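Local coordinates for protein putative HTH-type transcriptional regulator ybaQ (Escherichia coli, PDB 2EBY) that probably binds DNA through a helix-turn-helix motif of the Cro/C1 type and may regulate transcription, at residues 9-14 and 72-77. Numbering follows the deposited sequence.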
loop_
_atom_site.group_PDB
_atom_site.type_symbol
_atom_site.label_atom_id
_atom_site.label_comp_id
_atom_site.label_asym_id
_atom_site.label_seq_id
_atom_site.Cartn_x
_atom_site.Cartn_y
_atom_site.Cartn_z
ATOM N N THR A 9 -5.245 -15.368 0.470
ATOM C CA THR A 9 -5.458 -15.411 1.900
ATOM C C THR A 9 -5.071 -14.048 2.469
ATOM O O THR A 9 -3.979 -13.531 2.209
ATOM C CB THR A 9 -4.605 -16.507 2.560
ATOM O OG1 THR A 9 -3.217 -16.251 2.311
ATOM C CG2 THR A 9 -4.979 -17.876 2.000
ATOM N N THR A 10 -5.985 -13.463 3.230
ATOM C CA THR A 10 -5.750 -12.167 3.835
ATOM C C THR A 10 -4.686 -12.327 4.912
ATOM O O THR A 10 -4.397 -13.442 5.345
ATOM C CB THR A 10 -7.034 -11.648 4.490
ATOM O OG1 THR A 10 -7.326 -12.444 5.643
ATOM C CG2 THR A 10 -8.207 -11.744 3.520
ATOM N N PRO A 11 -4.064 -11.219 5.341
ATOM C CA PRO A 11 -3.044 -11.334 6.385
ATOM C C PRO A 11 -3.725 -11.837 7.659
ATOM O O PRO A 11 -3.112 -12.523 8.476
ATOM C CB PRO A 11 -2.540 -9.903 6.533
ATOM C CG PRO A 11 -2.772 -9.318 5.190
ATOM C CD PRO A 11 -4.119 -9.848 4.811
ATOM N N GLY A 12 -5.003 -11.484 7.806
ATOM C CA GLY A 12 -5.781 -11.903 8.959
ATOM C C GLY A 12 -5.910 -13.412 9.035
ATOM O O GLY A 12 -5.787 -13.994 10.112
ATOM N N ASP A 13 -6.155 -14.055 7.896
ATOM C CA ASP A 13 -6.283 -15.509 7.874
ATOM C C ASP A 13 -4.954 -16.171 8.220
ATOM O O ASP A 13 -4.912 -17.149 8.967
ATOM C CB ASP A 13 -6.759 -15.996 6.501
ATOM C CG ASP A 13 -8.202 -15.609 6.209
ATOM O OD1 ASP A 13 -8.976 -15.391 7.170
ATOM O OD2 ASP A 13 -8.566 -15.538 5.016
ATOM N N ILE A 14 -3.865 -15.636 7.678
ATOM C CA ILE A 14 -2.549 -16.188 7.959
ATOM C C ILE A 14 -2.285 -16.081 9.457
ATOM O O ILE A 14 -1.774 -17.010 10.080
ATOM C CB ILE A 14 -1.439 -15.424 7.203
ATOM C CG1 ILE A 14 -1.622 -15.590 5.691
ATOM C CG2 ILE A 14 -0.076 -15.928 7.635
ATOM C CD1 ILE A 14 -1.521 -17.026 5.196
ATOM N N ASN A 72 3.311 -8.125 1.962
ATOM C CA ASN A 72 3.063 -8.792 0.687
ATOM C C ASN A 72 1.675 -9.422 0.658
ATOM O O ASN A 72 1.012 -9.426 -0.381
ATOM C CB ASN A 72 4.137 -9.854 0.387
ATOM C CG ASN A 72 5.513 -9.242 0.150
ATOM O OD1 ASN A 72 5.624 -8.096 -0.305
ATOM N ND2 ASN A 72 6.566 -10.002 0.449
ATOM N N LEU A 73 1.232 -9.936 1.802
ATOM C CA LEU A 73 -0.090 -10.547 1.915
ATOM C C LEU A 73 -1.173 -9.494 1.693
ATOM O O LEU A 73 -2.150 -9.736 0.982
ATOM C CB LEU A 73 -0.267 -11.189 3.295
ATOM C CG LEU A 73 0.639 -12.393 3.596
ATOM C CD1 LEU A 73 0.501 -12.766 5.059
ATOM C CD2 LEU A 73 0.279 -13.579 2.707
ATOM N N GLN A 74 -0.999 -8.317 2.289
ATOM C CA GLN A 74 -1.987 -7.261 2.114
ATOM C C GLN A 74 -1.947 -6.769 0.667
ATOM O O GLN A 74 -2.974 -6.397 0.102
ATOM C CB GLN A 74 -1.714 -6.089 3.061
ATOM C CG GLN A 74 -2.717 -4.942 2.936
ATOM C CD GLN A 74 -4.131 -5.367 3.291
ATOM O OE1 GLN A 74 -4.371 -5.909 4.366
ATOM N NE2 GLN A 74 -5.071 -5.118 2.390
ATOM N N ALA A 75 -0.759 -6.762 0.071
ATOM C CA ALA A 75 -0.609 -6.321 -1.311
ATOM C C ALA A 75 -1.442 -7.220 -2.213
ATOM O O ALA A 75 -2.114 -6.745 -3.113
ATOM C CB ALA A 75 0.859 -6.379 -1.737
ATOM N N ALA A 76 -1.390 -8.523 -1.967
ATOM C CA ALA A 76 -2.143 -9.480 -2.771
ATOM C C ALA A 76 -3.637 -9.202 -2.694
ATOM O O ALA A 76 -4.345 -9.330 -3.685
ATOM C CB ALA A 76 -1.855 -10.898 -2.309
ATOM N N VAL A 77 -4.106 -8.836 -1.506
ATOM C CA VAL A 77 -5.514 -8.530 -1.295
ATOM C C VAL A 77 -5.876 -7.250 -2.039
ATOM O O VAL A 77 -6.930 -7.164 -2.665
ATOM C CB VAL A 77 -5.832 -8.343 0.208
ATOM C CG1 VAL A 77 -7.223 -7.757 0.385
ATOM C CG2 VAL A 77 -5.742 -9.676 0.926
#
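Leu73 of helix 67-83 packs against the first turn of helix 11-20 and touches both Pro11 and Ile14. Its CB lies 3.7 Å from CG of Pro11, and the two side chains run past each other in opposite directions. Further out, both methyls of Leu73 rest against CG1 of Ile14, with CD1 the nearer at 3.6 Å. Leu73 CD2 touches Ile14 CG1 more loosely and also lies near Thr9 O.

Gln74, the next residue, meets the same proline ring with its backbone and its side chain. Pro11 CG sits 3.5 Å from the backbone N of Gln74, a contact of ring carbon with peptide. The side chain of Gln74 leaves with CG anti to the backbone N (chi1 -180°) and then bends at chi2 (62°). This bend brings OE1 back beside the ring, 3.9 Å from Pro11 CG. That touch is van der Waals; OE1 accepts a hydrogen bond from Leu51 N, and NE2 bonds to Asp78 OD1. The buried amide thus has partners at both ends.

Val77, one turn after Leu73, uses a single methyl. Its CG2 packs 3.8 Å from Thr10 CA and more loosely against Thr10 CG2 and Pro11 CD. Thr10 is the N-cap of helix 11-20. Its OG1 accepts from Asp13 N at 3.0 Å, while its methyl is left to Val77.

The contact is largely apolar and joins the capped first turn of helix 11-20 to the middle of helix 67-83. This pairing is consistent with the five-helix bundle of Cro/C1-type domains. The probable DNA-binding motif lies on other helices, 27-34 and 38-45. Through Gln74 the contact also borders Lys50 and Leu51, in the connection between helices 38-45 and 53-63 of this all-helical chain.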